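Local atomic coordinates of adhesion and penetration protein autotransporter (Haemophilus influenzae, PDB entry 3SYJ), a protein that promotes adherence and invasion by binding a host cell structure, self-associates in bacterial aggregation, and is probably a serine protease. Residues N87-H92 / N527-D532; S270-A275 / Y341-K346; G278-S283 / I292-G297; F489-N494 / K535-N540. One frame throughout, in Å; residues are numbered along the deposited sequence.

Interaction 1: residues N87-H92 / N527-D532; sequences NNPDQH and NINKLD
P89 and L531 reach toward each other between loops 87-92 and 527-532. The CG corner of the proline ring meets L531 CD2 at 3.7 Å. L531 CD1 lies near the same corner. N529 crosses the proline ring at a slant, with P89 CG 3.8 Å from N529 OD1 and N529 ND2 near P89 CB. The D90 carboxylate also passes the leucine at an angle, and D90 OD1 comes to 3.4 Å from L531 CD2. No direct hydrogen bond spans the two segments. A water bridges them, donating to D90 OD1 at 2.6 Å and accepting from N529 ND2 at 3.1 Å. An Asx turn shapes each loop. N529 turns its CG away from its backbone N (chi1 -176°), toward the carbonyl side, and N529 OD1 accepts from L531 N at 3.0 Å. The matching bond runs from D90 N to N88 OD1 at 3.0 Å, the donor well above the carbonyl plane. D90 is buried, and R491 meets its charge in a salt bridge. Loop 87-92 lies in the peptidase S6 region, between strands 79-80 and 96-100. Loop 527-532 runs between strands 510-514 and 536-539, so the contact joins the peptidase region to the beta-helix.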
loop_
_atom_site.group_PDB
_atom_site.type_symbol
_atom_site.label_atom_id
_atom_site.label_comp_id
_atom_site.label_asym_id
_atom_site.label_seq_id
_atom_site.Cartn_x
_atom_site.Cartn_y
_atom_site.Cartn_z
ATOM N N ASN A 87 -9.305 53.077 -16.866
ATOM C CA ASN A 87 -8.846 53.293 -18.226
ATOM C C ASN A 87 -8.240 52.062 -18.895
ATOM O O ASN A 87 -7.486 52.185 -19.857
ATOM C CB ASN A 87 -7.874 54.479 -18.262
ATOM C CG ASN A 87 -8.574 55.806 -17.998
ATOM O OD1 ASN A 87 -9.692 56.031 -18.465
ATOM N ND2 ASN A 87 -7.920 56.689 -17.246
ATOM N N ASN A 88 -8.575 50.884 -18.378
ATOM C CA ASN A 88 -8.137 49.624 -18.967
ATOM C C ASN A 88 -8.748 49.501 -20.354
ATOM O O ASN A 88 -9.957 49.334 -20.476
ATOM C CB ASN A 88 -8.576 48.451 -18.072
ATOM C CG ASN A 88 -8.205 47.082 -18.648
ATOM O OD1 ASN A 88 -7.614 46.972 -19.726
ATOM N ND2 ASN A 88 -8.563 46.030 -17.923
ATOM N N PRO A 89 -7.919 49.600 -21.408
ATOM C CA PRO A 89 -8.413 49.573 -22.797
ATOM C C PRO A 89 -9.160 48.277 -23.181
ATOM O O PRO A 89 -9.945 48.300 -24.129
ATOM C CB PRO A 89 -7.130 49.740 -23.627
ATOM C CG PRO A 89 -6.030 49.274 -22.703
ATOM C CD PRO A 89 -6.460 49.795 -21.363
ATOM N N ASP A 90 -8.935 47.183 -22.453
ATOM C CA ASP A 90 -9.674 45.938 -22.693
ATOM C C ASP A 90 -11.182 46.091 -22.518
ATOM O O ASP A 90 -11.953 45.249 -22.977
ATOM C CB ASP A 90 -9.174 44.816 -21.775
ATOM C CG ASP A 90 -7.774 44.363 -22.125
ATOM O OD1 ASP A 90 -7.170 44.993 -23.016
ATOM O OD2 ASP A 90 -7.276 43.397 -21.508
ATOM N N GLN A 91 -11.603 47.158 -21.853
ATOM C CA GLN A 91 -13.018 47.318 -21.530
ATOM C C GLN A 91 -13.832 47.800 -22.716
ATOM O O GLN A 91 -15.025 47.518 -22.809
ATOM C CB GLN A 91 -13.222 48.268 -20.348
ATOM C CG GLN A 91 -14.695 48.556 -20.072
ATOM C CD GLN A 91 -14.928 49.281 -18.750
ATOM O OE1 GLN A 91 -14.134 50.149 -18.351
ATOM N NE2 GLN A 91 -16.023 48.931 -18.065
ATOM N N HIS A 92 -13.188 48.539 -23.615
ATOM C CA HIS A 92 -13.879 49.069 -24.785
ATOM C C HIS A 92 -15.195 49.730 -24.400
ATOM O O HIS A 92 -16.260 49.387 -24.934
ATOM C CB HIS A 92 -14.139 47.954 -25.796
ATOM C CG HIS A 92 -12.892 47.389 -26.393
ATOM N ND1 HIS A 92 -12.393 47.809 -27.607
ATOM C CD2 HIS A 92 -12.028 46.457 -25.932
ATOM C CE1 HIS A 92 -11.280 47.149 -27.875
ATOM N NE2 HIS A 92 -11.036 46.322 -26.875
ATOM N N ASN A 527 -0.662 56.832 -30.496
ATOM C CA ASN A 527 -1.718 56.040 -29.886
ATOM C C ASN A 527 -1.224 54.646 -29.577
ATOM O O ASN A 527 -1.740 53.648 -30.081
ATOM C CB ASN A 527 -2.979 56.005 -30.745
ATOM C CG ASN A 527 -2.756 55.344 -32.066
ATOM O OD1 ASN A 527 -3.687 54.802 -32.655
ATOM N ND2 ASN A 527 -1.513 55.373 -32.549
ATOM N N ILE A 528 -0.193 54.610 -28.747
ATOM C CA ILE A 528 0.409 53.380 -28.281
ATOM C C ILE A 528 -0.507 52.719 -27.258
ATOM O O ILE A 528 -0.939 53.359 -26.299
ATOM C CB ILE A 528 1.779 53.691 -27.652
ATOM C CG1 ILE A 528 2.691 54.328 -28.705
ATOM C CG2 ILE A 528 2.411 52.452 -27.069
ATOM C CD1 ILE A 528 4.045 54.728 -28.190
ATOM N N ASN A 529 -0.832 51.451 -27.481
ATOM C CA ASN A 529 -1.487 50.656 -26.447
ATOM C C ASN A 529 -0.433 49.856 -25.697
ATOM O O ASN A 529 -0.011 48.788 -26.135
ATOM C CB ASN A 529 -2.550 49.727 -27.032
ATOM C CG ASN A 529 -3.316 48.968 -25.955
ATOM O OD1 ASN A 529 -2.867 48.858 -24.815
ATOM N ND2 ASN A 529 -4.479 48.442 -26.317
ATOM N N LYS A 530 -0.010 50.400 -24.565
ATOM C CA LYS A 530 1.064 49.840 -23.758
ATOM C C LYS A 530 0.879 48.361 -23.450
ATOM O O LYS A 530 1.857 47.642 -23.277
ATOM C CB LYS A 530 1.181 50.623 -22.444
ATOM C CG LYS A 530 2.612 50.865 -21.990
ATOM C CD LYS A 530 3.344 51.772 -22.984
ATOM C CE LYS A 530 4.800 52.008 -22.588
ATOM N NZ LYS A 530 4.972 52.884 -21.385
ATOM N N LEU A 531 -0.372 47.913 -23.358
ATOM C CA LEU A 531 -0.656 46.515 -23.020
ATOM C C LEU A 531 -0.056 45.542 -24.035
ATOM O O LEU A 531 0.201 44.386 -23.715
ATOM C CB LEU A 531 -2.166 46.268 -22.900
ATOM C CG LEU A 531 -2.831 46.535 -21.550
ATOM C CD1 LEU A 531 -2.681 47.980 -21.191
ATOM C CD2 LEU A 531 -4.303 46.169 -21.594
ATOM N N ASP A 532 0.161 46.020 -25.258
ATOM C CA ASP A 532 0.654 45.181 -26.348
ATOM C C ASP A 532 2.176 45.094 -26.398
ATOM O O ASP A 532 2.728 44.389 -27.239
ATOM C CB ASP A 532 0.139 45.701 -27.692
ATOM C CG ASP A 532 -1.363 45.537 -27.840
ATOM O OD1 ASP A 532 -1.893 44.500 -27.395
ATOM O OD2 ASP A 532 -2.016 46.436 -28.409
HETATM O O HOH W 1 -6.619 46.506 -25.110
#

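Interaction 2: residues S270-A275 / Y341-K346; sequences SLYTRA and YFMDQK
L271 and F342 both hold CG anti to the carbonyl carbon (chi1 -58° and -69°), which lays the two side chains side by side, pointing the same way. L271 CD1 sits over one face of the F342 ring, 3.5 Å from its centroid, in a CH-pi contact. Y272 and M343 carry CG anti to the backbone N. Their side chains cross on the other face of the sheet, and M343 SD makes an oblique Met-aromatic contact, 4.0 Å from Y272 CE1. S270 OG comes to 3.5 Å from Y341 CD2. The backbones pair as parallel strands. L271 N donates to Y341 O at 2.7 Å, and M343 N donates to L271 O at 3.0 Å. Beyond the strands, water takes over: one molecule donates to M343 O and D344 OD1 and accepts only weakly from T273 N; another links T273 O with Q345 N. D344 OD2 accepts from K346 N at 2.8 Å in an Asx turn. The pair opens a parallel sheet of the beta-helix. Strand 269-272 is one of its two outermost strands within the chain, and strand 363-366 flanks strand 340-343 on its other side. L271 and F342 face inward onto I292 of strand 289-294, and F342 also meets F365.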
loop_
_atom_site.group_PDB
_atom_site.type_symbol
_atom_site.label_atom_id
_atom_site.label_comp_id
_atom_site.label_asym_id
_atom_site.label_seq_id
_atom_site.Cartn_x
_atom_site.Cartn_y
_atom_site.Cartn_z
ATOM N N SER A 270 -45.978 45.896 -35.309
ATOM C CA SER A 270 -45.812 44.465 -35.057
ATOM C C SER A 270 -46.129 43.659 -36.306
ATOM O O SER A 270 -47.233 43.731 -36.843
ATOM C CB SER A 270 -46.722 43.987 -33.927
ATOM O OG SER A 270 -46.187 44.318 -32.662
ATOM N N LEU A 271 -45.161 42.883 -36.763
ATOM C CA LEU A 271 -45.371 42.039 -37.922
ATOM C C LEU A 271 -45.674 40.632 -37.453
ATOM O O LEU A 271 -44.944 40.061 -36.638
ATOM C CB LEU A 271 -44.153 42.103 -38.831
ATOM C CG LEU A 271 -44.002 43.584 -39.192
ATOM C CD1 LEU A 271 -42.619 44.125 -38.885
ATOM C CD2 LEU A 271 -44.417 43.855 -40.628
ATOM N N TYR A 272 -46.781 40.092 -37.942
ATOM C CA TYR A 272 -47.260 38.801 -37.489
ATOM C C TYR A 272 -48.143 38.154 -38.544
ATOM O O TYR A 272 -48.960 38.818 -39.187
ATOM C CB TYR A 272 -48.035 38.961 -36.183
ATOM C CG TYR A 272 -48.623 37.679 -35.662
ATOM C CD1 TYR A 272 -47.804 36.617 -35.302
ATOM C CD2 TYR A 272 -49.997 37.529 -35.516
ATOM C CE1 TYR A 272 -48.334 35.436 -34.817
ATOM C CE2 TYR A 272 -50.536 36.355 -35.029
ATOM C CZ TYR A 272 -49.696 35.309 -34.681
ATOM O OH TYR A 272 -50.223 34.130 -34.198
ATOM N N THR A 273 -47.970 36.850 -38.714
ATOM C CA THR A 273 -48.747 36.080 -39.672
ATOM C C THR A 273 -49.359 34.902 -38.935
ATOM O O THR A 273 -48.651 33.985 -38.507
ATOM C CB THR A 273 -47.868 35.588 -40.823
ATOM O OG1 THR A 273 -47.419 36.714 -41.589
ATOM C CG2 THR A 273 -48.634 34.636 -41.717
ATOM N N ARG A 274 -50.678 34.944 -38.786
ATOM C CA ARG A 274 -51.404 34.035 -37.906
ATOM C C ARG A 274 -51.102 32.556 -38.149
ATOM O O ARG A 274 -51.041 31.772 -37.203
ATOM C CB ARG A 274 -52.905 34.286 -38.032
ATOM C CG ARG A 274 -53.247 35.735 -38.349
ATOM C CD ARG A 274 -54.725 36.028 -38.107
ATOM N NE ARG A 274 -55.023 37.457 -38.206
ATOM C CZ ARG A 274 -56.097 38.036 -37.675
ATOM N NH1 ARG A 274 -56.981 37.313 -36.998
ATOM N NH2 ARG A 274 -56.285 39.344 -37.816
ATOM N N ALA A 275 -50.918 32.174 -39.410
ATOM C CA ALA A 275 -50.754 30.765 -39.741
ATOM C C ALA A 275 -49.312 30.262 -39.609
ATOM O O ALA A 275 -49.054 29.071 -39.770
ATOM C CB ALA A 275 -51.299 30.485 -41.140
ATOM N N TYR A 341 -41.093 44.919 -34.533
ATOM C CA TYR A 341 -41.303 43.702 -33.758
ATOM C C TYR A 341 -41.857 42.607 -34.657
ATOM O O TYR A 341 -42.939 42.749 -35.226
ATOM C CB TYR A 341 -42.247 43.958 -32.573
ATOM C CG TYR A 341 -42.523 42.733 -31.721
ATOM C CD1 TYR A 341 -41.599 42.290 -30.780
ATOM C CD2 TYR A 341 -43.713 42.022 -31.852
ATOM C CE1 TYR A 341 -41.850 41.165 -30.000
ATOM C CE2 TYR A 341 -43.974 40.902 -31.075
ATOM C CZ TYR A 341 -43.040 40.475 -30.154
ATOM O OH TYR A 341 -43.299 39.359 -29.382
ATOM N N PHE A 342 -41.099 41.523 -34.788
ATOM C CA PHE A 342 -41.474 40.407 -35.639
ATOM C C PHE A 342 -41.741 39.191 -34.775
ATOM O O PHE A 342 -40.887 38.773 -33.989
ATOM C CB PHE A 342 -40.340 40.049 -36.595
ATOM C CG PHE A 342 -40.070 41.076 -37.663
ATOM C CD1 PHE A 342 -40.695 40.994 -38.897
ATOM C CD2 PHE A 342 -39.145 42.089 -37.455
ATOM C CE1 PHE A 342 -40.427 41.922 -39.897
ATOM C CE2 PHE A 342 -38.874 43.028 -38.447
ATOM C CZ PHE A 342 -39.515 42.941 -39.669
ATOM N N MET A 343 -42.921 38.612 -34.939
ATOM C CA MET A 343 -43.268 37.382 -34.251
ATOM C C MET A 343 -43.696 36.305 -35.253
ATOM O O MET A 343 -44.352 36.605 -36.244
ATOM C CB MET A 343 -44.394 37.647 -33.256
ATOM C CG MET A 343 -44.727 36.459 -32.368
ATOM S SD MET A 343 -46.350 36.638 -31.604
ATOM C CE MET A 343 -46.494 38.427 -31.511
ATOM N N ASP A 344 -43.297 35.070 -35.025
ATOM C CA ASP A 344 -43.729 33.908 -35.778
ATOM C C ASP A 344 -43.657 32.650 -34.933
ATOM O O ASP A 344 -42.716 32.442 -34.227
ATOM C CB ASP A 344 -42.923 33.750 -37.055
ATOM C CG ASP A 344 -43.592 32.860 -38.088
ATOM O OD1 ASP A 344 -44.118 33.350 -39.025
ATOM O OD2 ASP A 344 -43.510 31.679 -38.020
ATOM N N GLN A 345 -44.683 31.826 -35.027
ATOM C CA GLN A 345 -44.798 30.584 -34.297
ATOM C C GLN A 345 -44.161 29.385 -34.990
ATOM O O GLN A 345 -44.030 28.370 -34.432
ATOM C CB GLN A 345 -46.249 30.329 -33.925
ATOM C CG GLN A 345 -46.767 31.300 -32.879
ATOM C CD GLN A 345 -48.265 31.251 -32.652
ATOM O OE1 GLN A 345 -48.712 31.181 -31.527
ATOM N NE2 GLN A 345 -49.035 31.282 -33.708
ATOM N N LYS A 346 -43.745 29.550 -36.221
ATOM C CA LYS A 346 -43.036 28.493 -36.901
ATOM C C LYS A 346 -41.634 28.636 -37.448
ATOM O O LYS A 346 -40.711 28.357 -36.770
ATOM C CB LYS A 346 -43.886 27.877 -38.002
ATOM C CG LYS A 346 -45.004 27.026 -37.495
ATOM C CD LYS A 346 -45.996 26.675 -38.555
ATOM C CE LYS A 346 -47.134 25.781 -38.115
ATOM N NZ LYS A 346 -47.251 25.399 -36.682
HETATM O O HOH W 2 -44.936 35.787 -38.740
HETATM O O HOH W 3 -47.106 32.907 -36.387
#

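Interaction 3: residues G278-S283 / I292-G297; sequences GVYTIS and ITQKSG
T293 O is gripped twice: T281 N donates to it at 2.8 Å, and a water donates to it at 2.7 Å. That water also donates to V279 O and hydrogen-bonds to T281 OG1, linking the two strands of a beta hairpin on the face that carries T281 and T293. The hairpin is built from strands 279-285 and 289-294. T281 and T293 form a hydrogen-bonded antiparallel pair, and T293 N returns the bond to T281 O at 2.7 Å. Y280 with Q294 and I282 with I292 are non-hydrogen-bonded pairs, on the sheet face away from the threonines. K295 N donates nearly straight to V279 O at 2.9 Å. L271 of strand 269-272 touches both Y280 and I292, and strand 340-343 covers I292 and I282. I282 and I292 cross obliquely, their CG1 atoms 4.1 Å apart. Y280 and Q294 lie side by side, ring and amide planes 39° apart. The Y280 hydroxyl and Q294 NE2 both hydrogen-bond to T273 OG1. Q294 turns its CG anti to the backbone N (chi1 -159°) and extends beyond it along the tyrosine, bringing Q294 CG within 3.4 Å of Y280 CE1.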
loop_
_atom_site.group_PDB
_atom_site.type_symbol
_atom_site.label_atom_id
_atom_site.label_comp_id
_atom_site.label_asym_id
_atom_site.label_seq_id
_atom_site.Cartn_x
_atom_site.Cartn_y
_atom_site.Cartn_z
ATOM N N GLY A 278 -44.515 33.171 -41.806
ATOM C CA GLY A 278 -44.652 34.470 -42.436
ATOM C C GLY A 278 -43.454 34.836 -43.294
ATOM O O GLY A 278 -42.343 34.371 -43.064
ATOM N N VAL A 279 -43.681 35.675 -44.295
ATOM C CA VAL A 279 -42.606 36.101 -45.180
ATOM C C VAL A 279 -42.703 37.606 -45.405
ATOM O O VAL A 279 -43.669 38.100 -45.991
ATOM C CB VAL A 279 -42.632 35.343 -46.532
ATOM C CG1 VAL A 279 -41.554 35.878 -47.468
ATOM C CG2 VAL A 279 -42.448 33.843 -46.314
ATOM N N TYR A 280 -41.698 38.328 -44.916
ATOM C CA TYR A 280 -41.701 39.783 -44.954
ATOM C C TYR A 280 -40.551 40.272 -45.818
ATOM O O TYR A 280 -39.470 39.683 -45.810
ATOM C CB TYR A 280 -41.601 40.337 -43.527
ATOM C CG TYR A 280 -42.622 39.711 -42.611
ATOM C CD1 TYR A 280 -43.899 40.249 -42.488
ATOM C CD2 TYR A 280 -42.328 38.560 -41.902
ATOM C CE1 TYR A 280 -44.847 39.659 -41.670
ATOM C CE2 TYR A 280 -43.275 37.963 -41.083
ATOM C CZ TYR A 280 -44.530 38.513 -40.975
ATOM O OH TYR A 280 -45.458 37.911 -40.156
ATOM N N THR A 281 -40.791 41.331 -46.582
ATOM C CA THR A 281 -39.746 41.919 -47.410
ATOM C C THR A 281 -39.613 43.397 -47.070
ATOM O O THR A 281 -40.603 44.133 -47.052
ATOM C CB THR A 281 -40.032 41.759 -48.918
ATOM O OG1 THR A 281 -40.391 40.402 -49.202
ATOM C CG2 THR A 281 -38.803 42.132 -49.732
ATOM N N ILE A 282 -38.387 43.826 -46.795
ATOM C CA ILE A 282 -38.147 45.176 -46.309
ATOM C C ILE A 282 -37.262 45.959 -47.262
ATOM O O ILE A 282 -36.302 45.430 -47.822
ATOM C CB ILE A 282 -37.504 45.162 -44.893
ATOM C CG1 ILE A 282 -37.429 46.576 -44.308
ATOM C CG2 ILE A 282 -36.120 44.531 -44.927
ATOM C CD1 ILE A 282 -37.117 46.603 -42.817
ATOM N N SER A 283 -37.599 47.228 -47.448
ATOM C CA SER A 283 -36.762 48.123 -48.226
ATOM C C SER A 283 -36.931 49.538 -47.697
ATOM O O SER A 283 -37.895 49.831 -46.987
ATOM C CB SER A 283 -37.151 48.058 -49.700
ATOM O OG SER A 283 -38.526 48.354 -49.864
ATOM N N ILE A 292 -42.460 47.531 -45.603
ATOM C CA ILE A 292 -42.408 46.105 -45.333
ATOM C C ILE A 292 -43.556 45.432 -46.068
ATOM O O ILE A 292 -44.722 45.720 -45.815
ATOM C CB ILE A 292 -42.546 45.794 -43.827
ATOM C CG1 ILE A 292 -41.293 46.221 -43.061
ATOM C CG2 ILE A 292 -42.803 44.315 -43.608
ATOM C CD1 ILE A 292 -41.412 46.036 -41.554
ATOM N N THR A 293 -43.223 44.531 -46.980
ATOM C CA THR A 293 -44.239 43.784 -47.705
ATOM C C THR A 293 -44.479 42.421 -47.063
ATOM O O THR A 293 -43.552 41.637 -46.874
ATOM C CB THR A 293 -43.861 43.614 -49.185
ATOM O OG1 THR A 293 -44.210 44.807 -49.904
ATOM C CG2 THR A 293 -44.594 42.433 -49.785
ATOM N N GLN A 294 -45.702 42.126 -46.687
ATOM C CA GLN A 294 -46.111 40.842 -46.143
ATOM C C GLN A 294 -46.738 39.965 -47.202
ATOM O O GLN A 294 -47.726 40.310 -47.785
ATOM C CB GLN A 294 -47.131 41.082 -45.047
ATOM C CG GLN A 294 -47.324 39.996 -44.036
ATOM C CD GLN A 294 -48.342 40.382 -43.006
ATOM O OE1 GLN A 294 -48.579 41.547 -42.809
ATOM N NE2 GLN A 294 -48.948 39.415 -42.351
ATOM N N LYS A 295 -46.080 38.852 -47.445
ATOM C CA LYS A 295 -46.488 37.866 -48.405
ATOM C C LYS A 295 -47.956 37.735 -48.475
ATOM O O LYS A 295 -48.575 38.023 -49.475
ATOM C CB LYS A 295 -45.959 36.506 -48.074
ATOM C CG LYS A 295 -46.172 35.526 -49.181
ATOM C CD LYS A 295 -44.846 35.067 -49.698
ATOM C CE LYS A 295 -44.977 34.381 -50.977
ATOM N NZ LYS A 295 -45.722 33.165 -50.784
ATOM N N SER A 296 -48.556 37.266 -47.423
ATOM C CA SER A 296 -49.958 37.390 -47.510
ATOM C C SER A 296 -50.629 37.617 -46.181
ATOM O O SER A 296 -50.536 36.822 -45.245
ATOM C CB SER A 296 -50.588 36.304 -48.384
ATOM O OG SER A 296 -51.263 36.899 -49.468
ATOM N N GLY A 297 -51.269 38.771 -46.160
ATOM C CA GLY A 297 -51.964 39.342 -45.038
ATOM C C GLY A 297 -52.330 40.679 -45.618
ATOM O O GLY A 297 -51.788 41.072 -46.621
HETATM O O HOH W 4 -42.784 39.578 -48.474
HETATM O O HOH W 5 -46.766 36.487 -44.575
#

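Interaction 4: residues F489-N494 / K535-N540; sequences FKRIQN and KEIAYN
I537 meets R491 first, with I537 CG2 3.9 Å from R491 CB. I537 holds CG1 between its backbone N and carbonyl carbon (chi1 64°), and its CD1 reaches K490 O at 3.5 Å. The guanidinium of R491 is turned to partners outside the two segments, among them D532 in a salt bridge. A538 comes next. Its carbonyl does the work: a water donates to A538 O at 3.0 Å and accepts from I492 N at 2.9 Å, bridging two backbones that share no clear direct hydrogen bond. Both segments belong to the parallel beta-helix of the passenger domain, where strand 536-539 pairs with strand 567-575 and strand 493-494 ends a neighbouring sheet. Y539 follows, its CG anti to the backbone N (chi1 179°), which sets CD1 beside I492 and N494. I492 leans on the ring at a slant, with I492 CD1 4.1 Å from Y539 CD1. The N494 side chain packs by the same part of the ring. It also lies against N540, the two side chains crossing at about a right angle. N540 is buried, and its OD1 accepts a hydrogen bond from R675.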
loop_
_atom_site.group_PDB
_atom_site.type_symbol
_atom_site.label_atom_id
_atom_site.label_comp_id
_atom_site.label_asym_id
_atom_site.label_seq_id
_atom_site.Cartn_x
_atom_site.Cartn_y
_atom_site.Cartn_z
ATOM N N PHE A 489 -4.041 33.117 -29.148
ATOM C CA PHE A 489 -4.015 34.538 -28.806
ATOM C C PHE A 489 -2.579 35.000 -28.574
ATOM O O PHE A 489 -1.723 34.216 -28.150
ATOM C CB PHE A 489 -4.785 34.803 -27.514
ATOM C CG PHE A 489 -6.269 34.589 -27.611
ATOM C CD1 PHE A 489 -7.122 35.662 -27.798
ATOM C CD2 PHE A 489 -6.814 33.331 -27.459
ATOM C CE1 PHE A 489 -8.492 35.480 -27.864
ATOM C CE2 PHE A 489 -8.186 33.136 -27.520
ATOM C CZ PHE A 489 -9.025 34.212 -27.721
ATOM N N LYS A 490 -2.315 36.274 -28.843
ATOM C CA LYS A 490 -1.091 36.899 -28.357
ATOM C C LYS A 490 -1.339 37.301 -26.908
ATOM O O LYS A 490 -0.679 36.805 -25.997
ATOM C CB LYS A 490 -0.727 38.102 -29.217
ATOM C CG LYS A 490 -0.368 37.715 -30.638
ATOM C CD LYS A 490 -0.273 38.929 -31.543
ATOM C CE LYS A 490 -0.188 38.515 -33.004
ATOM N NZ LYS A 490 -0.669 39.603 -33.898
ATOM N N ARG A 491 -2.308 38.188 -26.703
ATOM C CA ARG A 491 -2.884 38.398 -25.379
ATOM C C ARG A 491 -4.408 38.368 -25.471
ATOM O O ARG A 491 -4.986 38.737 -26.499
ATOM C CB ARG A 491 -2.410 39.715 -24.755
ATOM C CG ARG A 491 -2.651 40.947 -25.598
ATOM C CD ARG A 491 -2.163 42.226 -24.889
ATOM N NE ARG A 491 -3.228 42.787 -24.077
ATOM C CZ ARG A 491 -4.056 43.739 -24.490
ATOM N NH1 ARG A 491 -3.930 44.273 -25.697
ATOM N NH2 ARG A 491 -5.010 44.163 -23.684
ATOM N N ILE A 492 -5.063 37.916 -24.410
ATOM C CA ILE A 492 -6.518 37.949 -24.374
ATOM C C ILE A 492 -6.960 39.256 -23.726
ATOM O O ILE A 492 -6.536 39.577 -22.622
ATOM C CB ILE A 492 -7.101 36.748 -23.596
ATOM C CG1 ILE A 492 -6.545 35.428 -24.140
ATOM C CG2 ILE A 492 -8.622 36.731 -23.683
ATOM C CD1 ILE A 492 -6.867 34.234 -23.259
ATOM N N GLN A 493 -7.785 40.028 -24.424
ATOM C CA GLN A 493 -8.366 41.223 -23.832
ATOM C C GLN A 493 -9.463 40.807 -22.872
ATOM O O GLN A 493 -10.443 40.169 -23.264
ATOM C CB GLN A 493 -8.945 42.130 -24.904
ATOM C CG GLN A 493 -7.926 42.640 -25.883
ATOM C CD GLN A 493 -8.475 43.775 -26.706
ATOM O OE1 GLN A 493 -8.767 44.844 -26.179
ATOM N NE2 GLN A 493 -8.630 43.545 -28.010
ATOM N N ASN A 494 -9.289 41.156 -21.608
ATOM C CA ASN A 494 -10.265 40.806 -20.601
ATOM C C ASN A 494 -10.219 41.848 -19.502
ATOM O O ASN A 494 -9.171 42.439 -19.250
ATOM C CB ASN A 494 -9.987 39.409 -20.035
ATOM C CG ASN A 494 -8.686 39.344 -19.261
ATOM O OD1 ASN A 494 -7.600 39.414 -19.845
ATOM N ND2 ASN A 494 -8.786 39.202 -17.944
ATOM N N LYS A 535 6.081 42.732 -21.140
ATOM C CA LYS A 535 6.518 41.358 -20.956
ATOM C C LYS A 535 5.440 40.547 -20.257
ATOM O O LYS A 535 5.360 39.332 -20.428
ATOM C CB LYS A 535 7.821 41.315 -20.152
ATOM C CG LYS A 535 9.041 41.711 -20.965
ATOM C CD LYS A 535 10.344 41.473 -20.221
ATOM C CE LYS A 535 10.778 42.686 -19.411
ATOM N NZ LYS A 535 12.273 42.720 -19.273
ATOM N N GLU A 536 4.610 41.234 -19.477
ATOM C CA GLU A 536 3.580 40.593 -18.667
ATOM C C GLU A 536 2.198 40.777 -19.267
ATOM O O GLU A 536 1.794 41.899 -19.590
ATOM C CB GLU A 536 3.572 41.170 -17.252
ATOM C CG GLU A 536 4.919 41.196 -16.577
ATOM C CD GLU A 536 5.696 42.458 -16.893
ATOM O OE1 GLU A 536 5.224 43.254 -17.734
ATOM O OE2 GLU A 536 6.776 42.655 -16.293
ATOM N N ILE A 537 1.474 39.672 -19.411
ATOM C CA ILE A 537 0.070 39.723 -19.783
ATOM C C ILE A 537 -0.697 38.953 -18.732
ATOM O O ILE A 537 -0.114 38.171 -17.987
ATOM C CB ILE A 537 -0.201 39.117 -21.173
ATOM C CG1 ILE A 537 0.132 37.621 -21.195
ATOM C CG2 ILE A 537 0.580 39.869 -22.230
ATOM C CD1 ILE A 537 -0.020 36.965 -22.563
ATOM N N ALA A 538 -2.003 39.172 -18.662
ATOM C CA ALA A 538 -2.778 38.564 -17.601
ATOM C C ALA A 538 -4.161 38.177 -18.079
ATOM O O ALA A 538 -4.692 38.755 -19.026
ATOM C CB ALA A 538 -2.875 39.520 -16.414
ATOM N N TYR A 539 -4.742 37.190 -17.412
ATOM C CA TYR A 539 -6.099 36.782 -17.698
ATOM C C TYR A 539 -6.844 36.678 -16.376
ATOM O O TYR A 539 -6.519 35.842 -15.539
ATOM C CB TYR A 539 -6.103 35.434 -18.428
ATOM C CG TYR A 539 -7.485 34.914 -18.760
ATOM C CD1 TYR A 539 -8.279 35.563 -19.697
ATOM C CD2 TYR A 539 -7.988 33.761 -18.152
ATOM C CE1 TYR A 539 -9.543 35.092 -20.010
ATOM C CE2 TYR A 539 -9.254 33.280 -18.460
ATOM C CZ TYR A 539 -10.026 33.953 -19.392
ATOM O OH TYR A 539 -11.289 33.506 -19.720
ATOM N N ASN A 540 -7.842 37.535 -16.192
ATOM C CA ASN A 540 -8.587 37.594 -14.938
ATOM C C ASN A 540 -9.716 36.569 -14.835
ATOM O O ASN A 540 -10.357 36.446 -13.786
ATOM C CB ASN A 540 -9.186 38.990 -14.760
ATOM C CG ASN A 540 -8.138 40.051 -14.519
ATOM O OD1 ASN A 540 -7.059 40.023 -15.115
ATOM N ND2 ASN A 540 -8.449 40.998 -13.637
HETATM O O HOH W 6 -3.972 37.611 -21.700
#

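In the fold
Interactions 1 and 4 adjoin, their centres about 11 Å apart, and R491 joins the two contacts. Interaction 4 is a buried contact of the beta-helix. Interaction 1 is only partly buried, between the peptidase region and a loop of the helix. Both lack a clear direct hydrogen bond across their segments and use a bridging water. Interactions 2 and 3 adjoin too, some 44 to 47 Å from the other pair between centres. Backbone ladders hold them, parallel in 2 and antiparallel in 3. Interaction 2 is a surface contact and interaction 3 is partly buried. Along the chain, interaction 3 is nested inside the loop closed by interaction 2, and D344 OD1 probably accepts a hydrogen bond from G278 N between them.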